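PDB 7DVE: C-glycoside 3-oxidase from Microbacterium trichothecenolyticum, which oxidises the C3 hydroxyl of the sugar in C-glycosides such as isoorientin and mangiferin, using FAD and reducing oxygen to hydrogen peroxide. Local coordinates for residues A116-S119 with G123-A126; A126-A131 with N488-G493. One frame throughout, in Å; residues are numbered along the deposited sequence.

Interaction 1 of 2, residues A116-S119 with G123-A126. With FAD (flavin-adenine dinucleotide), chain C.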
ATOM      1  N   ALA A 116       0.967  -0.253 -11.364  1.00 48.05           N
ATOM      2  CA  ALA A 116       0.939  -1.701 -11.197  1.00 47.30           C
ATOM      3  C   ALA A 116      -0.158  -2.134 -10.228  1.00 49.57           C
ATOM      4  O   ALA A 116      -0.752  -1.324  -9.516  1.00 46.52           O
ATOM      5  CB  ALA A 116       2.301  -2.230 -10.734  1.00 45.61           C
ATOM      6  N   PHE A 117      -0.421  -3.448 -10.230  1.00 49.07           N
ATOM      7  CA  PHE A 117      -1.446  -4.087  -9.420  1.00 46.35           C
ATOM      8  C   PHE A 117      -0.935  -5.446  -8.964  1.00 49.58           C
ATOM      9  O   PHE A 117       0.001  -5.997  -9.551  1.00 49.29           O
ATOM     10  CB  PHE A 117      -2.753  -4.306 -10.191  1.00 50.05           C
ATOM     11  CG  PHE A 117      -3.163  -3.151 -11.058  1.00 51.52           C
ATOM     12  CD1 PHE A 117      -2.684  -3.039 -12.359  1.00 48.73           C
ATOM     13  CD2 PHE A 117      -4.055  -2.204 -10.588  1.00 51.22           C
ATOM     14  CE1 PHE A 117      -3.048  -2.008 -13.150  1.00 48.66           C
ATOM     15  CE2 PHE A 117      -4.437  -1.139 -11.399  1.00 50.78           C
ATOM     16  CZ  PHE A 117      -3.933  -1.048 -12.682  1.00 51.47           C
ATOM     17  N   SER A 118      -1.589  -5.997  -7.938  1.00 47.01           N
ATOM     18  CA  SER A 118      -1.450  -7.393  -7.522  1.00 50.02           C
ATOM     19  C   SER A 118      -2.839  -8.002  -7.368  1.00 49.79           C
ATOM     20  O   SER A 118      -3.749  -7.355  -6.856  1.00 52.18           O
ATOM     21  CB  SER A 118      -0.695  -7.550  -6.179  1.00 49.09           C
ATOM     22  OG  SER A 118       0.673  -7.226  -6.303  1.00 49.08           O
ATOM     23  N   SER A 119      -3.000  -9.253  -7.784  1.00 50.51           N
ATOM     24  CA  SER A 119      -4.288  -9.945  -7.690  1.00 53.64           C
ATOM     25  C   SER A 119      -4.050 -11.264  -6.963  1.00 55.39           C
ATOM     26  O   SER A 119      -3.644 -12.252  -7.586  1.00 55.81           O
ATOM     27  CB  SER A 119      -4.896 -10.176  -9.063  1.00 52.95           C
ATOM     28  OG  SER A 119      -5.526  -8.995  -9.537  1.00 54.38           O
ATOM     29  N   GLY A 123      -3.297  -9.038  -1.305  1.00 52.22           N
ATOM     30  CA  GLY A 123      -3.021  -7.916  -2.186  1.00 50.39           C
ATOM     31  C   GLY A 123      -1.530  -7.690  -2.337  1.00 49.05           C
ATOM     32  O   GLY A 123      -0.705  -8.599  -2.152  1.00 47.41           O
ATOM     33  N   MET A 124      -1.172  -6.435  -2.620  1.00 44.79           N
ATOM     34  CA  MET A 124       0.228  -6.057  -2.769  1.00 45.24           C
ATOM     35  C   MET A 124       1.040  -6.304  -1.497  1.00 49.92           C
ATOM     36  O   MET A 124       2.272  -6.461  -1.570  1.00 46.66           O
ATOM     37  CB  MET A 124       0.306  -4.594  -3.175  1.00 46.43           C
ATOM     38  CG  MET A 124       0.581  -4.431  -4.629  1.00 51.30           C
ATOM     39  SD  MET A 124       0.529  -2.750  -5.281  1.00 57.35           S
ATOM     40  CE  MET A 124       1.271  -1.873  -3.990  1.00 49.99           C
ATOM     41  N   ALA A 125       0.380  -6.372  -0.330  1.00 47.95           N
ATOM     42  CA  ALA A 125       1.141  -6.625   0.882  1.00 48.68           C
ATOM     43  C   ALA A 125       1.684  -8.045   0.938  1.00 46.83           C
ATOM     44  O   ALA A 125       2.498  -8.334   1.817  1.00 46.18           O
ATOM     45  CB  ALA A 125       0.287  -6.328   2.123  1.00 49.62           C
ATOM     46  N   ALA A 126       1.269  -8.941   0.039  1.00 46.05           N
ATOM     47  CA  ALA A 126       1.987 -10.207  -0.023  1.00 48.57           C
ATOM     48  C   ALA A 126       3.371 -10.052  -0.640  1.00 48.58           C
ATOM     49  O   ALA A 126       4.159 -11.008  -0.612  1.00 48.54           O
ATOM     50  CB  ALA A 126       1.204 -11.249  -0.804  1.00 47.46           C
TER
HETATM   51  PA  FAD C 801      -4.036  -3.883  -2.294  1.00 52.71           P
HETATM   52  O1A FAD C 801      -3.825  -3.737  -3.755  1.00 53.98           O
HETATM   53  O2A FAD C 801      -2.867  -4.155  -1.426  1.00 51.84           O
HETATM   54  O5B FAD C 801      -5.142  -5.055  -2.210  1.00 55.82           O
HETATM   55  C5B FAD C 801      -6.366  -4.909  -2.934  1.00 52.77           C
HETATM   56  C4B FAD C 801      -6.928  -6.267  -3.270  1.00 54.23           C
HETATM   57  O4B FAD C 801      -8.199  -6.008  -3.936  1.00 55.29           O
HETATM   58  C3B FAD C 801      -6.052  -6.988  -4.315  1.00 56.76           C
HETATM   59  O3B FAD C 801      -5.746  -8.304  -3.814  1.00 55.53           O
HETATM   60  C2B FAD C 801      -7.010  -7.070  -5.512  1.00 54.00           C
HETATM   61  O2B FAD C 801      -6.853  -8.292  -6.238  1.00 53.14           O
HETATM   62  C1B FAD C 801      -8.372  -7.080  -4.850  1.00 56.53           C
HETATM   63  N9A FAD C 801      -9.451  -6.696  -5.832  1.00 58.82           N
HETATM   64  C8A FAD C 801      -9.360  -5.583  -6.578  1.00 57.00           C
HETATM   65  N7A FAD C 801     -10.454  -5.494  -7.341  1.00 58.51           N
HETATM   66  C5A FAD C 801     -11.228  -6.550  -7.083  1.00 61.01           C
HETATM   67  C6A FAD C 801     -12.425  -6.908  -7.568  1.00 63.10           C
HETATM   68  N6A FAD C 801     -12.958  -6.097  -8.481  1.00 63.88           N
HETATM   69  N1A FAD C 801     -13.065  -8.022  -7.162  1.00 63.15           N
HETATM   70  C2A FAD C 801     -12.443  -8.820  -6.200  1.00 63.43           C
HETATM   71  N3A FAD C 801     -11.192  -8.419  -5.693  1.00 60.31           N
HETATM   72  C4A FAD C 801     -10.612  -7.294  -6.144  1.00 60.47           C
HETATM   73  N1  FAD C 801       3.692   0.324   0.913  1.00 46.90           N
HETATM   74  C2  FAD C 801       4.131   0.931   2.076  1.00 48.94           C
HETATM   75  O2  FAD C 801       3.319   1.579   2.727  1.00 47.44           O
HETATM   76  N3  FAD C 801       5.472   0.811   2.476  1.00 49.43           N
HETATM   77  C4  FAD C 801       6.367   0.026   1.715  1.00 46.34           C
HETATM   78  O4  FAD C 801       7.538  -0.092   2.089  1.00 44.99           O
HETATM   79  C4X FAD C 801       5.908  -0.577   0.549  1.00 47.60           C
HETATM   80  N5  FAD C 801       6.726  -1.296  -0.260  1.00 48.00           N
HETATM   81  C5X FAD C 801       6.201  -1.983  -1.316  1.00 47.91           C
HETATM   82  C6  FAD C 801       7.002  -2.848  -2.085  1.00 46.89           C
HETATM   83  C7  FAD C 801       6.481  -3.603  -3.130  1.00 47.81           C
HETATM   84  C7M FAD C 801       7.390  -4.554  -3.950  1.00 47.59           C
HETATM   85  C8  FAD C 801       5.123  -3.496  -3.435  1.00 47.10           C
HETATM   86  C8M FAD C 801       4.534  -4.324  -4.593  1.00 46.92           C
HETATM   87  C9  FAD C 801       4.317  -2.631  -2.683  1.00 48.01           C
HETATM   88  C9A FAD C 801       4.845  -1.866  -1.627  1.00 46.91           C
HETATM   89  N10 FAD C 801       4.075  -1.016  -0.910  1.00 48.35           N
HETATM   90  C10 FAD C 801       4.571  -0.418   0.175  1.00 47.89           C
HETATM   91  C1' FAD C 801       2.654  -0.726  -1.254  1.00 47.91           C
HETATM   92  C2' FAD C 801       1.613  -1.531  -0.466  1.00 49.69           C
HETATM   93  O2' FAD C 801       1.719  -2.911  -0.854  1.00 49.02           O
HETATM   94  C3' FAD C 801       0.178  -0.959  -0.716  1.00 48.66           C
HETATM   95  O3' FAD C 801       0.113   0.405  -0.276  1.00 49.14           O
HETATM   96  C4' FAD C 801      -0.873  -1.719   0.095  1.00 50.60           C
HETATM   97  O4' FAD C 801      -0.830  -3.097  -0.242  1.00 49.37           O
HETATM   98  C5' FAD C 801      -2.294  -1.172  -0.215  1.00 52.64           C
HETATM   99  O5' FAD C 801      -3.298  -2.024   0.374  1.00 52.08           O
HETATM  100  P   FAD C 801      -4.820  -2.121  -0.167  1.00 53.84           P
HETATM  101  O1P FAD C 801      -5.567  -3.245   0.462  1.00 54.13           O
HETATM  102  O2P FAD C 801      -5.355  -0.747  -0.062  1.00 54.87           O
HETATM  103  O3P FAD C 801      -4.784  -2.584  -1.717  1.00 54.12           O
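Ser118 and Met124 bring the two backbones to 5.2 Å, measured CA to CA, where the chain turns by roughly a right angle between the end of 116-119 and the 3-10 turn at 124-126. This loop belongs to the FAD site of the GMC oxidoreductase fold, and it shows how a glycine can let main chain approach a pyrophosphate. Gly123 has a positive phi of 55°, and a beta-carbon on it would collide with O5B of FAD. The next amide, Met124 N, donates to FAD O2A at 3.1 Å through a rather bent bond (136°). Within the turn, Ala126 N bonds to Gly123 O, an oxygen that also receives Asn120 ND2.

Between the segments the contact is van der Waals. Ser118 OG lies 3.3 Å from Met124 CG, against the base of the methionine side chain rather than its sulfur, while its hydrogen bond goes to Gly96 O. Ser118 O accepts a hydrogen bond from Arg276, which also reaches Ser119 OG. Met124 CB is 3.2 Å from FAD O2'. Beyond it the chain runs extended through chi2 and then bends at chi3 (39°), bringing Met124 CE to 3.3 Å from FAD C1'.

Interaction 2 of 2, residues A126-A131 with N488-G493. With FAD (flavin-adenine dinucleotide), chain C.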
ATOM      1  N   ALA A 126       1.269  -8.941   0.039  1.00 46.05           N
ATOM      2  CA  ALA A 126       1.987 -10.207  -0.023  1.00 48.57           C
ATOM      3  C   ALA A 126       3.371 -10.052  -0.640  1.00 48.58           C
ATOM      4  O   ALA A 126       4.159 -11.008  -0.612  1.00 48.54           O
ATOM      5  CB  ALA A 126       1.204 -11.249  -0.804  1.00 47.46           C
ATOM      6  N   HIS A 127       3.694  -8.863  -1.151  1.00 44.92           N
ATOM      7  CA  HIS A 127       4.912  -8.643  -1.915  1.00 48.72           C
ATOM      8  C   HIS A 127       5.687  -7.413  -1.481  1.00 49.38           C
ATOM      9  O   HIS A 127       6.745  -7.148  -2.064  1.00 51.19           O
ATOM     10  CB  HIS A 127       4.593  -8.484  -3.418  1.00 47.83           C
ATOM     11  CG  HIS A 127       3.641  -9.503  -3.947  1.00 48.09           C
ATOM     12  ND1 HIS A 127       4.052 -10.751  -4.367  1.00 50.40           N
ATOM     13  CD2 HIS A 127       2.299  -9.474  -4.105  1.00 46.25           C
ATOM     14  CE1 HIS A 127       3.002 -11.442  -4.774  1.00 48.38           C
ATOM     15  NE2 HIS A 127       1.928 -10.688  -4.633  1.00 47.78           N
ATOM     16  N   TRP A 128       5.179  -6.633  -0.527  1.00 46.75           N
ATOM     17  CA  TRP A 128       5.720  -5.312  -0.240  1.00 48.07           C
ATOM     18  C   TRP A 128       6.983  -5.408   0.616  1.00 48.63           C
ATOM     19  O   TRP A 128       7.417  -6.494   1.009  1.00 47.77           O
ATOM     20  CB  TRP A 128       4.664  -4.434   0.431  1.00 45.31           C
ATOM     21  CG  TRP A 128       4.293  -4.790   1.854  1.00 48.59           C
ATOM     22  CD1 TRP A 128       4.356  -6.028   2.457  1.00 46.81           C
ATOM     23  CD2 TRP A 128       3.787  -3.890   2.848  1.00 48.17           C
ATOM     24  NE1 TRP A 128       3.896  -5.948   3.760  1.00 47.91           N
ATOM     25  CE2 TRP A 128       3.554  -4.649   4.030  1.00 49.57           C
ATOM     26  CE3 TRP A 128       3.508  -2.524   2.860  1.00 46.11           C
ATOM     27  CZ2 TRP A 128       3.057  -4.073   5.206  1.00 48.71           C
ATOM     28  CZ3 TRP A 128       3.012  -1.957   4.036  1.00 49.46           C
ATOM     29  CH2 TRP A 128       2.797  -2.729   5.188  1.00 47.03           C
ATOM     30  N   THR A 129       7.590  -4.242   0.906  1.00 47.54           N
ATOM     31  CA  THR A 129       8.772  -4.162   1.767  1.00 47.64           C
ATOM     32  C   THR A 129       8.492  -3.429   3.079  1.00 46.91           C
ATOM     33  O   THR A 129       9.420  -2.903   3.703  1.00 46.81           O
ATOM     34  CB  THR A 129       9.946  -3.498   1.043  1.00 45.75           C
ATOM     35  OG1 THR A 129       9.548  -2.205   0.611  1.00 46.02           O
ATOM     36  CG2 THR A 129      10.417  -4.326  -0.145  1.00 47.63           C
ATOM     37  N   GLY A 130       7.222  -3.342   3.471  1.00 47.30           N
ATOM     38  CA  GLY A 130       6.797  -3.189   4.851  1.00 47.01           C
ATOM     39  C   GLY A 130       7.129  -1.897   5.573  1.00 48.02           C
ATOM     40  O   GLY A 130       6.966  -1.864   6.791  1.00 46.16           O
ATOM     41  N   ALA A 131       7.571  -0.828   4.895  1.00 44.41           N
ATOM     42  CA  ALA A 131       7.929   0.394   5.614  1.00 46.08           C
ATOM     43  C   ALA A 131       6.675   1.199   5.999  1.00 51.05           C
ATOM     44  O   ALA A 131       5.816   1.474   5.146  1.00 49.01           O
ATOM     45  CB  ALA A 131       8.884   1.242   4.785  1.00 43.13           C
ATOM     46  N   ASN A 488       5.306   6.445   2.834  1.00 50.74           N
ATOM     47  CA  ASN A 488       4.638   5.239   2.374  1.00 49.86           C
ATOM     48  C   ASN A 488       3.223   5.237   2.942  1.00 49.40           C
ATOM     49  O   ASN A 488       3.036   5.534   4.130  1.00 47.93           O
ATOM     50  CB  ASN A 488       5.430   3.998   2.783  1.00 47.68           C
ATOM     51  CG  ASN A 488       6.937   4.239   2.730  1.00 50.80           C
ATOM     52  OD1 ASN A 488       7.468   5.017   3.520  1.00 52.52           O
ATOM     53  ND2 ASN A 488       7.627   3.591   1.791  1.00 48.89           N
ATOM     54  N   PRO A 489       2.206   5.009   2.120  1.00 51.78           N
ATOM     55  CA  PRO A 489       0.838   5.351   2.538  1.00 51.18           C
ATOM     56  C   PRO A 489       0.100   4.288   3.328  1.00 49.01           C
ATOM     57  O   PRO A 489      -0.932   4.601   3.931  1.00 50.12           O
ATOM     58  CB  PRO A 489       0.128   5.598   1.202  1.00 46.94           C
ATOM     59  CG  PRO A 489       0.819   4.667   0.279  1.00 49.40           C
ATOM     60  CD  PRO A 489       2.281   4.695   0.683  1.00 46.93           C
ATOM     61  N   THR A 490       0.575   3.041   3.322  1.00 47.20           N
ATOM     62  CA  THR A 490      -0.258   1.947   3.809  1.00 48.14           C
ATOM     63  C   THR A 490      -0.695   2.164   5.261  1.00 50.83           C
ATOM     64  O   THR A 490      -1.873   1.994   5.588  1.00 50.83           O
ATOM     65  CB  THR A 490       0.466   0.610   3.661  1.00 51.22           C
ATOM     66  OG1 THR A 490       1.116   0.561   2.390  1.00 50.09           O
ATOM     67  CG2 THR A 490      -0.563  -0.533   3.720  1.00 52.51           C
ATOM     68  N   LEU A 491       0.237   2.512   6.154  1.00 50.95           N
ATOM     69  CA  LEU A 491      -0.155   2.716   7.546  1.00 50.69           C
ATOM     70  C   LEU A 491      -1.298   3.716   7.641  1.00 54.27           C
ATOM     71  O   LEU A 491      -2.241   3.519   8.421  1.00 50.79           O
ATOM     72  CB  LEU A 491       1.021   3.200   8.390  1.00 48.80           C
ATOM     73  CG  LEU A 491       0.664   3.462   9.880  1.00 53.30           C
ATOM     74  CD1 LEU A 491      -0.043   2.270  10.544  1.00 49.35           C
ATOM     75  CD2 LEU A 491       1.908   3.784  10.693  1.00 51.89           C
ATOM     76  N   THR A 492      -1.242   4.784   6.827  1.00 49.96           N
ATOM     77  CA  THR A 492      -2.281   5.808   6.892  1.00 52.52           C
ATOM     78  C   THR A 492      -3.610   5.293   6.348  1.00 53.62           C
ATOM     79  O   THR A 492      -4.670   5.548   6.945  1.00 52.76           O
ATOM     80  CB  THR A 492      -1.850   7.059   6.130  1.00 52.58           C
ATOM     81  OG1 THR A 492      -0.651   7.564   6.725  1.00 51.25           O
ATOM     82  CG2 THR A 492      -2.945   8.121   6.236  1.00 51.66           C
ATOM     83  N   GLY A 493      -3.569   4.586   5.208  1.00 52.80           N
ATOM     84  CA  GLY A 493      -4.772   3.944   4.690  1.00 52.68           C
ATOM     85  C   GLY A 493      -5.414   3.000   5.693  1.00 52.98           C
ATOM     86  O   GLY A 493      -6.633   3.023   5.883  1.00 54.84           O
TER
HETATM   87  PA  FAD C 801      -4.036  -3.883  -2.294  1.00 52.71           P
HETATM   88  O1A FAD C 801      -3.825  -3.737  -3.755  1.00 53.98           O
HETATM   89  O2A FAD C 801      -2.867  -4.155  -1.426  1.00 51.84           O
HETATM   90  O5B FAD C 801      -5.142  -5.055  -2.210  1.00 55.82           O
HETATM   91  C5B FAD C 801      -6.366  -4.909  -2.934  1.00 52.77           C
HETATM   92  C4B FAD C 801      -6.928  -6.267  -3.270  1.00 54.23           C
HETATM   93  O4B FAD C 801      -8.199  -6.008  -3.936  1.00 55.29           O
HETATM   94  C3B FAD C 801      -6.052  -6.988  -4.315  1.00 56.76           C
HETATM   95  O3B FAD C 801      -5.746  -8.304  -3.814  1.00 55.53           O
HETATM   96  C2B FAD C 801      -7.010  -7.070  -5.512  1.00 54.00           C
HETATM   97  O2B FAD C 801      -6.853  -8.292  -6.238  1.00 53.14           O
HETATM   98  C1B FAD C 801      -8.372  -7.080  -4.850  1.00 56.53           C
HETATM   99  N9A FAD C 801      -9.451  -6.696  -5.832  1.00 58.82           N
HETATM  100  C8A FAD C 801      -9.360  -5.583  -6.578  1.00 57.00           C
HETATM  101  N7A FAD C 801     -10.454  -5.494  -7.341  1.00 58.51           N
HETATM  102  C5A FAD C 801     -11.228  -6.550  -7.083  1.00 61.01           C
HETATM  103  C6A FAD C 801     -12.425  -6.908  -7.568  1.00 63.10           C
HETATM  104  N6A FAD C 801     -12.958  -6.097  -8.481  1.00 63.88           N
HETATM  105  N1A FAD C 801     -13.065  -8.022  -7.162  1.00 63.15           N
HETATM  106  C2A FAD C 801     -12.443  -8.820  -6.200  1.00 63.43           C
HETATM  107  N3A FAD C 801     -11.192  -8.419  -5.693  1.00 60.31           N
HETATM  108  C4A FAD C 801     -10.612  -7.294  -6.144  1.00 60.47           C
HETATM  109  N1  FAD C 801       3.692   0.324   0.913  1.00 46.90           N
HETATM  110  C2  FAD C 801       4.131   0.931   2.076  1.00 48.94           C
HETATM  111  O2  FAD C 801       3.319   1.579   2.727  1.00 47.44           O
HETATM  112  N3  FAD C 801       5.472   0.811   2.476  1.00 49.43           N
HETATM  113  C4  FAD C 801       6.367   0.026   1.715  1.00 46.34           C
HETATM  114  O4  FAD C 801       7.538  -0.092   2.089  1.00 44.99           O
HETATM  115  C4X FAD C 801       5.908  -0.577   0.549  1.00 47.60           C
HETATM  116  N5  FAD C 801       6.726  -1.296  -0.260  1.00 48.00           N
HETATM  117  C5X FAD C 801       6.201  -1.983  -1.316  1.00 47.91           C
HETATM  118  C6  FAD C 801       7.002  -2.848  -2.085  1.00 46.89           C
HETATM  119  C7  FAD C 801       6.481  -3.603  -3.130  1.00 47.81           C
HETATM  120  C7M FAD C 801       7.390  -4.554  -3.950  1.00 47.59           C
HETATM  121  C8  FAD C 801       5.123  -3.496  -3.435  1.00 47.10           C
HETATM  122  C8M FAD C 801       4.534  -4.324  -4.593  1.00 46.92           C
HETATM  123  C9  FAD C 801       4.317  -2.631  -2.683  1.00 48.01           C
HETATM  124  C9A FAD C 801       4.845  -1.866  -1.627  1.00 46.91           C
HETATM  125  N10 FAD C 801       4.075  -1.016  -0.910  1.00 48.35           N
HETATM  126  C10 FAD C 801       4.571  -0.418   0.175  1.00 47.89           C
HETATM  127  C1' FAD C 801       2.654  -0.726  -1.254  1.00 47.91           C
HETATM  128  C2' FAD C 801       1.613  -1.531  -0.466  1.00 49.69           C
HETATM  129  O2' FAD C 801       1.719  -2.911  -0.854  1.00 49.02           O
HETATM  130  C3' FAD C 801       0.178  -0.959  -0.716  1.00 48.66           C
HETATM  131  O3' FAD C 801       0.113   0.405  -0.276  1.00 49.14           O
HETATM  132  C4' FAD C 801      -0.873  -1.719   0.095  1.00 50.60           C
HETATM  133  O4' FAD C 801      -0.830  -3.097  -0.242  1.00 49.37           O
HETATM  134  C5' FAD C 801      -2.294  -1.172  -0.215  1.00 52.64           C
HETATM  135  O5' FAD C 801      -3.298  -2.024   0.374  1.00 52.08           O
HETATM  136  P   FAD C 801      -4.820  -2.121  -0.167  1.00 53.84           P
HETATM  137  O1P FAD C 801      -5.567  -3.245   0.462  1.00 54.13           O
HETATM  138  O2P FAD C 801      -5.355  -0.747  -0.062  1.00 54.87           O
HETATM  139  O3P FAD C 801      -4.784  -2.584  -1.717  1.00 54.12           O
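Ala131 meets Asn488, and Trp128 meets Thr490, by van der Waals contact, with the flavin lying between the segments. Ala131 O lies 3.5 Å from Asn488 CB, and at the second meeting point Trp128 CZ3 approaches Thr490 OG1 obliquely at 3.6 Å. Trp128 and Asn488 lie on opposite faces of the isoalloxazine. The indole stands nearly upright on one face, its CE3 edge 3.5 Å from FAD N1, because chi1 of 71° sets CG between the backbone N and the carbonyl carbon. Gly130 CA rests over the centre of the indole, whose NE1 is bonded to Ser213 O. An alanine in place of Trp128 would probably open a gap beneath the pyrimidine end of the flavin, leaving Ser213 O without its indole donor and the Thr490 side chain less confined.

Both segments belong to the FAD site of this GMC oxidoreductase, with the start of helix 490-510 facing the pyrimidine ring, and here the polar edge of the ring is read mostly by main chain. Ala131 N donates to FAD O4 at 2.9 Å, and FAD N3 donates to Ala131 O at 2.8 Å, two bonds to neighbouring atoms of the pyrimidine edge, which together should resist rotation of the ring. Thr129 OG1 donates to FAD N5 at 3.1 Å.

Near the amino end of helix 490-510, Thr490 N reaches FAD O2 at 3.2 Å, an approach likely to favour negative charge on the N1-C2-O2 side. Thr490 OG1 also donates to O2, though its 2.5 Å separation is doubtfully short, and accepts from the ribityl O3'. Asn488 ND2 bonds to Gln344 OE1, and the Asn488 side chain lies close to His444, the inferred proton acceptor.

Interactions 1 and 2, both buried with centres 11 Å apart, illustrate how one loop can serve successive parts of a long cofactor. Ala126 belongs to both, and the two contacts touch where Ser118 OG packs on His127 CD2 at 3.5 Å. Interaction 1 is local in sequence and addresses the pyrophosphate and ribityl chain through one hydrogen bond from a backbone amide and a packed methionine side chain. Interaction 2, closer to the centre of the chain, joins that loop to a helix over 350 residues later and grips the rings through directed hydrogen bonds and an aromatic edge. Neither pair hydrogen-bonds across its segments; their polar groups turn to the cofactor or other parts of the chain.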